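PDB 4PW0: Alpha/beta hydrolase fold protein from Chitinophaga pinensis, which is thought to be a hydrolase of the alpha/beta hydrolase fold, probably acting through a serine-histidine-aspartate triad, its natural substrate not being established. Local coordinates for residues 46-51 with 72-77; 65-70 with 93-98; 104-109 with 114-119. All coordinates share one frame; numbering follows the deposited sequence.

Contact 1. Residues 46-51 with 72-77; sequences TGTLDN and KGVGLS
Val74 reaches across to Gly47 and Thr48 with a single methyl group, and that is where the two loops pack tightest. With CG1 anti to the backbone N (chi1 179°), this branch is directed at the opposite segment, and Val74 CG1 comes to 3.6 Å from Gly47 O, an apolar methyl against a carbonyl oxygen. Thr48 adds its own methyl alongside: Thr48 CG2 stands 4.5 Å from Val74 CG1 and 4.4 Å from Gly75 CA. The two backbones are nearest at Thr48 and Gly75, whose CA atoms are 5.9 Å apart, and Gly75 has no side chain to hold Thr48 off. Each loop is stiffened from within. Asn51 OD1 accepts a nearly straight bond from Thr48 N (2.8 Å, 170° at the hydrogen), the donor tilted out of the carbonyl plane; in 72-77, a type II' turn from Val74 to Ser77 is closed by Ser77 N to Val74 O at 3.0 Å. By contrast, the flank formed by Leu49 and Leu76 is loose: neither side chain comes into contact range of the opposite segment, and Leu76 is partly exposed. Here the loops are joined indirectly, by Asp192, whose carboxylate accepts from the backbone N of both Leu49 and Leu76. Gly73, Gly75 and Ser77 fall in a G-x-G-x-S pattern, as in many alpha/beta hydrolases. Helix 197-212 meets Val74 through Gln203, and strand 24-31 takes Leu76 on Ala27 and Leu49 on Arg29, placing the contact in the loops after strands 39-42 and 66-69, where it meets that helix and that strand.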
loop_
_atom_site.group_PDB
_atom_site.type_symbol
_atom_site.label_atom_id
_atom_site.label_comp_id
_atom_site.label_asym_id
_atom_site.label_seq_id
_atom_site.Cartn_x
_atom_site.Cartn_y
_atom_site.Cartn_z
ATOM N N THR A 46 -24.249 9.310 -4.699
ATOM C CA THR A 46 -25.572 8.744 -4.384
ATOM C C THR A 46 -25.616 8.006 -3.047
ATOM O O THR A 46 -26.701 7.586 -2.639
ATOM C CB THR A 46 -26.207 7.846 -5.452
ATOM O OG1 THR A 46 -25.659 6.504 -5.373
ATOM C CG2 THR A 46 -26.056 8.410 -6.822
ATOM N N GLY A 47 -24.493 7.830 -2.374
ATOM C CA GLY A 47 -24.490 7.031 -1.140
ATOM C C GLY A 47 -25.120 7.735 0.024
ATOM O O GLY A 47 -25.019 8.951 0.162
ATOM N N THR A 48 -25.709 6.931 0.895
ATOM C CA THR A 48 -26.295 7.402 2.162
ATOM C C THR A 48 -25.593 6.710 3.307
ATOM O O THR A 48 -24.568 6.063 3.140
ATOM C CB THR A 48 -27.816 7.124 2.182
ATOM O OG1 THR A 48 -28.026 5.709 2.245
ATOM C CG2 THR A 48 -28.486 7.737 0.940
ATOM N N LEU A 49 -26.117 6.888 4.523
ATOM C CA LEU A 49 -25.488 6.322 5.663
ATOM C C LEU A 49 -25.317 4.794 5.549
ATOM O O LEU A 49 -24.323 4.229 6.051
ATOM C CB LEU A 49 -26.263 6.606 6.953
ATOM C CG LEU A 49 -26.283 8.081 7.362
ATOM C CD1 LEU A 49 -27.390 8.337 8.385
ATOM C CD2 LEU A 49 -24.937 8.508 7.942
ATOM N N ASP A 50 -26.289 4.158 4.871
ATOM C CA ASP A 50 -26.406 2.720 4.732
ATOM C C ASP A 50 -25.513 2.120 3.602
ATOM O O ASP A 50 -25.493 0.897 3.396
ATOM C CB ASP A 50 -27.891 2.352 4.487
ATOM C CG ASP A 50 -28.815 2.751 5.636
ATOM O OD1 ASP A 50 -28.398 2.746 6.842
ATOM O OD2 ASP A 50 -29.985 3.075 5.257
ATOM N N ASN A 51 -24.824 3.005 2.867
ATOM C CA ASN A 51 -23.865 2.538 1.836
ATOM C C ASN A 51 -22.475 2.338 2.379
ATOM O O ASN A 51 -21.588 1.825 1.690
ATOM C CB ASN A 51 -23.861 3.509 0.675
ATOM C CG ASN A 51 -25.162 3.450 -0.100
ATOM O OD1 ASN A 51 -26.106 4.230 0.112
ATOM N ND2 ASN A 51 -25.252 2.440 -0.986
ATOM N N LYS A 72 -25.694 17.999 3.256
ATOM C CA LYS A 72 -26.925 18.745 3.083
ATOM C C LYS A 72 -27.721 18.171 1.911
ATOM O O LYS A 72 -27.198 17.926 0.819
ATOM C CB LYS A 72 -26.582 20.205 2.820
ATOM C CG LYS A 72 -27.820 21.085 2.648
ATOM C CD LYS A 72 -27.453 22.540 2.370
ATOM C CE LYS A 72 -26.890 23.235 3.579
ATOM N NZ LYS A 72 -26.619 24.678 3.230
ATOM N N GLY A 73 -28.995 17.885 2.169
ATOM C CA GLY A 73 -29.911 17.383 1.180
ATOM C C GLY A 73 -29.892 15.894 0.892
ATOM O O GLY A 73 -30.740 15.390 0.183
ATOM N N VAL A 74 -28.875 15.220 1.387
ATOM C CA VAL A 74 -28.693 13.789 1.090
ATOM C C VAL A 74 -29.454 12.954 2.120
ATOM O O VAL A 74 -29.255 13.123 3.310
ATOM C CB VAL A 74 -27.198 13.431 1.130
ATOM C CG1 VAL A 74 -26.993 11.942 0.844
ATOM C CG2 VAL A 74 -26.451 14.253 0.118
ATOM N N GLY A 75 -30.291 12.028 1.664
ATOM C CA GLY A 75 -30.920 11.073 2.577
ATOM C C GLY A 75 -31.776 11.814 3.594
ATOM O O GLY A 75 -32.520 12.747 3.229
ATOM N N LEU A 76 -31.576 11.451 4.853
ATOM C CA LEU A 76 -32.361 12.067 5.954
ATOM C C LEU A 76 -31.893 13.480 6.321
ATOM O O LEU A 76 -32.537 14.145 7.150
ATOM C CB LEU A 76 -32.340 11.161 7.176
ATOM C CG LEU A 76 -33.295 9.983 7.101
ATOM C CD1 LEU A 76 -32.849 8.942 8.134
ATOM C CD2 LEU A 76 -34.761 10.424 7.255
ATOM N N SER A 77 -30.798 13.984 5.742
ATOM C CA SER A 77 -30.484 15.392 5.918
ATOM C C SER A 77 -31.392 16.272 5.083
ATOM O O SER A 77 -31.682 16.019 3.904
ATOM C CB SER A 77 -29.020 15.688 5.601
ATOM O OG SER A 77 -28.224 15.078 6.566
#

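Contact 2. Residues 65-70 with 93-98; sequences QLIIFD and LEFITA
Phe69 and Phe95 lay their rings almost parallel but slid apart, an offset pair with planes at 21° and centroids 4.8 Å apart. The displacement leaves little true overlap. Instead, one margin of the Phe95 ring lies over the root of Phe69: Phe95 CE2 is 3.5 Å from Phe69 CG and equally near its CB, while Phe95 CD2 sits above one face of the Phe69 ring, offset toward the rim, 3.7 Å from Phe69 CD2. The torsions account for this meeting. Phe69 CG stands between its backbone N and carbonyl carbon (chi1 77°), which turns the ring out from the strand, across its direction, to the helix side, whereas Phe95 CG is roughly anti to its backbone N (chi1 161°), which sends the ring out from the helix toward the sheet. Ile67, two residues earlier on the same strand face, meets another part of Phe95: its CG2 methyl comes to the ring edge, near the ring plane, 4.2 Å from Phe95 CZ. The ring of Phe95 is thus met by an aromatic ring and by an aliphatic methyl from one strand, with Tyr26 and Tyr28 of strand 24-31 adding further ring contacts. Phe42 meets Phe69 edge-to-face from the neighbouring strand 39-42. All three touching residues are buried, and carbon meets carbon throughout; the contact therefore rests on hydrophobic packing and dispersion between helix 85-98 and strand 66-69.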
loop_
_atom_site.group_PDB
_atom_site.type_symbol
_atom_site.label_atom_id
_atom_site.label_comp_id
_atom_site.label_asym_id
_atom_site.label_seq_id
_atom_site.Cartn_x
_atom_site.Cartn_y
_atom_site.Cartn_z
ATOM N N GLN A 65 -13.500 7.047 17.674
ATOM C CA GLN A 65 -14.863 7.442 17.360
ATOM C C GLN A 65 -14.920 7.681 15.850
ATOM O O GLN A 65 -14.038 8.378 15.320
ATOM C CB GLN A 65 -15.209 8.727 18.115
ATOM C CG GLN A 65 -16.647 9.177 17.940
ATOM C CD GLN A 65 -16.922 10.466 18.672
ATOM O OE1 GLN A 65 -16.037 11.023 19.328
ATOM N NE2 GLN A 65 -18.152 10.939 18.584
ATOM N N LEU A 66 -15.974 7.205 15.224
ATOM C CA LEU A 66 -16.159 7.354 13.787
ATOM C C LEU A 66 -17.511 7.990 13.537
ATOM O O LEU A 66 -18.537 7.523 14.051
ATOM C CB LEU A 66 -16.055 5.977 13.160
ATOM C CG LEU A 66 -15.914 5.838 11.678
ATOM C CD1 LEU A 66 -15.206 4.587 11.199
ATOM C CD2 LEU A 66 -17.344 5.784 11.145
ATOM N N ILE A 67 -17.530 9.068 12.761
ATOM C CA ILE A 67 -18.740 9.762 12.414
ATOM C C ILE A 67 -19.005 9.558 10.924
ATOM O O ILE A 67 -18.145 9.845 10.084
ATOM C CB ILE A 67 -18.628 11.293 12.698
ATOM C CG1 ILE A 67 -18.325 11.570 14.180
ATOM C CG2 ILE A 67 -19.861 12.030 12.198
ATOM C CD1 ILE A 67 -19.471 11.300 15.063
ATOM N N ILE A 68 -20.177 9.033 10.626
ATOM C CA ILE A 68 -20.730 8.994 9.275
ATOM C C ILE A 68 -21.892 9.953 9.231
ATOM O O ILE A 68 -22.641 10.083 10.233
ATOM C CB ILE A 68 -21.120 7.571 8.807
ATOM C CG1 ILE A 68 -22.023 6.833 9.826
ATOM C CG2 ILE A 68 -19.861 6.751 8.494
ATOM C CD1 ILE A 68 -22.619 5.547 9.301
ATOM N N PHE A 69 -22.051 10.673 8.143
ATOM C CA PHE A 69 -23.099 11.669 8.026
ATOM C C PHE A 69 -23.634 11.809 6.636
ATOM O O PHE A 69 -22.922 11.529 5.653
ATOM C CB PHE A 69 -22.627 13.043 8.567
ATOM C CG PHE A 69 -21.711 13.799 7.638
ATOM C CD1 PHE A 69 -20.371 13.421 7.474
ATOM C CD2 PHE A 69 -22.175 14.875 6.947
ATOM C CE1 PHE A 69 -19.553 14.123 6.602
ATOM C CE2 PHE A 69 -21.370 15.594 6.079
ATOM C CZ PHE A 69 -20.042 15.210 5.901
ATOM N N ASP A 70 -24.859 12.318 6.526
ATOM C CA ASP A 70 -25.415 12.741 5.271
ATOM C C ASP A 70 -25.173 14.233 5.112
ATOM O O ASP A 70 -25.599 15.060 5.966
ATOM C CB ASP A 70 -26.885 12.467 5.158
ATOM C CG ASP A 70 -27.252 11.012 4.951
ATOM O OD1 ASP A 70 -26.503 10.277 4.270
ATOM O OD2 ASP A 70 -28.359 10.593 5.471
ATOM N N LEU A 93 -18.323 21.386 7.074
ATOM C CA LEU A 93 -17.659 22.072 8.156
ATOM C C LEU A 93 -18.644 22.678 9.157
ATOM O O LEU A 93 -18.394 22.608 10.357
ATOM C CB LEU A 93 -16.739 23.154 7.591
ATOM C CG LEU A 93 -15.401 22.663 7.039
ATOM C CD1 LEU A 93 -14.741 23.761 6.197
ATOM C CD2 LEU A 93 -14.498 22.199 8.159
ATOM N N GLU A 94 -19.769 23.209 8.682
ATOM C CA GLU A 94 -20.764 23.767 9.626
ATOM C C GLU A 94 -21.313 22.632 10.504
ATOM O O GLU A 94 -21.515 22.792 11.704
ATOM C CB GLU A 94 -21.862 24.592 8.918
ATOM C CG GLU A 94 -22.979 23.841 8.208
ATOM C CD GLU A 94 -24.114 24.698 7.656
ATOM O OE1 GLU A 94 -24.053 25.949 7.780
ATOM O OE2 GLU A 94 -25.061 24.114 7.067
ATOM N N PHE A 95 -21.519 21.462 9.915
ATOM C CA PHE A 95 -21.988 20.294 10.634
ATOM C C PHE A 95 -20.992 19.833 11.671
ATOM O O PHE A 95 -21.356 19.611 12.829
ATOM C CB PHE A 95 -22.315 19.157 9.636
ATOM C CG PHE A 95 -22.378 17.797 10.254
ATOM C CD1 PHE A 95 -23.390 17.438 11.128
ATOM C CD2 PHE A 95 -21.384 16.855 9.973
ATOM C CE1 PHE A 95 -23.400 16.192 11.712
ATOM C CE2 PHE A 95 -21.398 15.619 10.559
ATOM C CZ PHE A 95 -22.399 15.285 11.452
ATOM N N ILE A 96 -19.736 19.662 11.272
ATOM C CA ILE A 96 -18.723 19.098 12.149
ATOM C C ILE A 96 -18.488 20.062 13.324
ATOM O O ILE A 96 -18.391 19.647 14.483
ATOM C CB ILE A 96 -17.422 18.884 11.368
ATOM C CG1 ILE A 96 -17.620 17.816 10.278
ATOM C CG2 ILE A 96 -16.307 18.506 12.308
ATOM C CD1 ILE A 96 -16.516 17.834 9.235
ATOM N N THR A 97 -18.431 21.356 12.993
ATOM C CA THR A 97 -18.219 22.342 14.040
ATOM C C THR A 97 -19.431 22.426 14.990
ATOM O O THR A 97 -19.219 22.601 16.208
ATOM C CB THR A 97 -17.807 23.698 13.470
ATOM O OG1 THR A 97 -18.760 24.125 12.496
ATOM C CG2 THR A 97 -16.444 23.601 12.854
ATOM N N ALA A 98 -20.652 22.208 14.490
ATOM C CA ALA A 98 -21.854 22.165 15.351
ATOM C C ALA A 98 -21.803 21.025 16.357
ATOM O O ALA A 98 -22.368 21.132 17.448
ATOM C CB ALA A 98 -23.127 22.111 14.544
#

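Contact 3. Residues 104-109 with 114-119; sequences FDVLGF and FIVQYM
Aliphatic packing comes first: Val106 and Val116 run alongside one another, pointing opposite ways, with Val116 CG1 3.7 Å from Val106 CG2. The same Val116 methyl also rests on the strand backbone, 3.9 Å from Gly108 CA, where the glycine presents no side chain and lets the helix come close. The axes of strand 104-109 and helix 114-119 accordingly approach to 7.4 Å, their N-to-C directions at 140°, closer to antiparallel than to parallel. The second kind of interaction is a Met-aromatic contact. Selenomethionine Met119 extends toward the strand and bends at its last torsion (chi3 -75°), bringing Met119 SE to the edge of the Phe104 ring, 3.9 Å from Phe104 CE2; measured from the ring centroid, SE lies 88° off the normal, essentially in the ring plane. Val106 CG1 also meets that ring edge. Gly108 belongs to a G-x-S-x-G sequence consistent with a nucleophile elbow, in which a sharp turn carries the presumed nucleophile Ser110 between this strand and helix. The chemistry on both sides is apolar and all touching residues are buried, which leaves packing to hold strand and helix close, consistent with an elbow turn between them.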
loop_
_atom_site.group_PDB
_atom_site.type_symbol
_atom_site.label_atom_id
_atom_site.label_comp_id
_atom_site.label_asym_id
_atom_site.label_seq_id
_atom_site.Cartn_x
_atom_site.Cartn_y
_atom_site.Cartn_z
ATOM N N PHE A 104 -9.666 16.608 13.763
ATOM C CA PHE A 104 -10.187 15.295 13.419
ATOM C C PHE A 104 -9.417 14.740 12.228
ATOM O O PHE A 104 -8.763 15.469 11.517
ATOM C CB PHE A 104 -11.699 15.395 13.095
ATOM C CG PHE A 104 -12.051 16.489 12.122
ATOM C CD1 PHE A 104 -12.336 17.774 12.574
ATOM C CD2 PHE A 104 -12.100 16.266 10.755
ATOM C CE1 PHE A 104 -12.670 18.793 11.706
ATOM C CE2 PHE A 104 -12.440 17.271 9.885
ATOM C CZ PHE A 104 -12.734 18.551 10.359
ATOM N N ASP A 105 -9.500 13.428 12.066
ATOM C CA ASP A 105 -9.021 12.777 10.851
ATOM C C ASP A 105 -10.207 12.696 9.882
ATOM O O ASP A 105 -11.374 12.750 10.282
ATOM C CB ASP A 105 -8.534 11.369 11.171
ATOM C CG ASP A 105 -7.324 11.357 12.083
ATOM O OD1 ASP A 105 -6.412 12.225 11.921
ATOM O OD2 ASP A 105 -7.246 10.414 12.906
ATOM N N VAL A 106 -9.886 12.504 8.588
ATOM C CA VAL A 106 -10.936 12.385 7.571
ATOM C C VAL A 106 -10.681 11.184 6.658
ATOM O O VAL A 106 -9.541 10.850 6.359
ATOM C CB VAL A 106 -11.087 13.656 6.715
ATOM C CG1 VAL A 106 -11.480 14.830 7.595
ATOM C CG2 VAL A 106 -9.813 13.992 5.946
ATOM N N LEU A 107 -11.800 10.605 6.208
ATOM C CA LEU A 107 -11.775 9.516 5.213
ATOM C C LEU A 107 -12.794 9.897 4.148
ATOM O O LEU A 107 -13.975 10.064 4.441
ATOM C CB LEU A 107 -12.158 8.184 5.862
ATOM C CG LEU A 107 -12.199 6.929 4.955
ATOM C CD1 LEU A 107 -12.297 5.701 5.856
ATOM C CD2 LEU A 107 -13.352 6.955 4.076
ATOM N N GLY A 108 -12.351 10.052 2.906
ATOM C CA GLY A 108 -13.243 10.427 1.833
ATOM C C GLY A 108 -13.198 9.366 0.735
ATOM O O GLY A 108 -12.119 9.060 0.219
ATOM N N PHE A 109 -14.389 8.884 0.348
ATOM C CA PHE A 109 -14.520 7.927 -0.750
ATOM C C PHE A 109 -15.203 8.613 -1.930
ATOM O O PHE A 109 -16.285 9.173 -1.780
ATOM C CB PHE A 109 -15.357 6.738 -0.257
ATOM C CG PHE A 109 -15.676 5.683 -1.324
ATOM C CD1 PHE A 109 -14.738 5.318 -2.266
ATOM C CD2 PHE A 109 -16.905 5.026 -1.322
ATOM C CE1 PHE A 109 -15.025 4.356 -3.222
ATOM C CE2 PHE A 109 -17.178 4.038 -2.245
ATOM C CZ PHE A 109 -16.233 3.709 -3.207
ATOM N N PHE A 114 -12.932 14.020 -2.931
ATOM C CA PHE A 114 -12.722 15.388 -3.428
ATOM C C PHE A 114 -12.916 16.393 -2.276
ATOM O O PHE A 114 -12.088 17.311 -2.063
ATOM C CB PHE A 114 -13.756 15.772 -4.490
ATOM C CG PHE A 114 -13.828 14.888 -5.698
ATOM C CD1 PHE A 114 -12.819 14.008 -6.060
ATOM C CD2 PHE A 114 -14.942 14.950 -6.497
ATOM C CE1 PHE A 114 -12.951 13.180 -7.174
ATOM C CE2 PHE A 114 -15.067 14.165 -7.616
ATOM C CZ PHE A 114 -14.087 13.285 -7.985
ATOM N N ILE A 115 -13.944 16.170 -1.467
ATOM C CA ILE A 115 -14.255 17.066 -0.339
ATOM C C ILE A 115 -13.099 17.097 0.653
ATOM O O ILE A 115 -12.714 18.185 1.137
ATOM C CB ILE A 115 -15.583 16.656 0.331
ATOM C CG1 ILE A 115 -16.766 16.948 -0.605
ATOM C CG2 ILE A 115 -15.796 17.413 1.657
ATOM C CD1 ILE A 115 -18.077 16.281 -0.206
ATOM N N VAL A 116 -12.478 15.956 0.961
ATOM C CA VAL A 116 -11.410 16.006 1.983
ATOM C C VAL A 116 -10.191 16.748 1.454
ATOM O O VAL A 116 -9.496 17.368 2.236
ATOM C CB VAL A 116 -11.020 14.621 2.522
ATOM C CG1 VAL A 116 -12.232 13.972 3.201
ATOM C CG2 VAL A 116 -10.432 13.680 1.463
ATOM N N GLN A 117 -9.917 16.671 0.151
ATOM C CA GLN A 117 -8.809 17.458 -0.431
ATOM C C GLN A 117 -9.098 18.966 -0.289
ATOM O O GLN A 117 -8.246 19.728 0.140
ATOM C CB GLN A 117 -8.618 17.148 -1.886
ATOM C CG GLN A 117 -8.099 15.755 -2.201
ATOM C CD GLN A 117 -8.102 15.513 -3.693
ATOM O OE1 GLN A 117 -7.358 16.164 -4.435
ATOM N NE2 GLN A 117 -8.897 14.559 -4.134
ATOM N N TYR A 118 -10.303 19.374 -0.671
ATOM C CA TYR A 118 -10.673 20.772 -0.605
ATOM C C TYR A 118 -10.658 21.251 0.852
ATOM O O TYR A 118 -10.185 22.362 1.159
ATOM C CB TYR A 118 -12.017 21.021 -1.299
ATOM C CG TYR A 118 -12.239 22.491 -1.569
ATOM C CD1 TYR A 118 -11.552 23.115 -2.584
ATOM C CD2 TYR A 118 -13.056 23.253 -0.787
ATOM C CE1 TYR A 118 -11.674 24.473 -2.821
ATOM C CE2 TYR A 118 -13.187 24.638 -1.013
ATOM C CZ TYR A 118 -12.517 25.224 -2.029
ATOM O OH TYR A 118 -12.653 26.590 -2.251
HETATM N N MSE A 119 -11.160 20.438 1.769
HETATM C CA MSE A 119 -11.185 20.788 3.194
HETATM C C MSE A 119 -9.800 20.974 3.741
HETATM O O MSE A 119 -9.547 21.884 4.552
HETATM C CB MSE A 119 -11.922 19.717 4.019
HETATM C CG MSE A 119 -12.324 20.230 5.401
HETATM SE SE MSE A 119 -13.303 18.913 6.433
HETATM C CE MSE A 119 -14.961 19.103 5.476
#

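Overall arrangement
From the N terminus, the chain passes through 46-51, forms strand 66-69, and closes the loop of contact 1 when it reaches 72-77. By then contact 2 has opened at 65-70; it closes only at 93-98, so the two cross. Ser77 OG lies 2.7 Å from Asp70 O, a probable hydrogen bond joining them directly. Contact 3 follows in series and closes a short loop between strand 104-109 and helix 111-122. It abuts contact 2, with Ile96 CG2 3.7 Å from Phe104 CE1, but does not touch contact 1, whose centre is about 17 Å from its own. Contact 1 joins two loops that follow strands 39-42 and 66-69, while contacts 2 and 3 pack helices 85-98 and 111-122 on strands of one sheet.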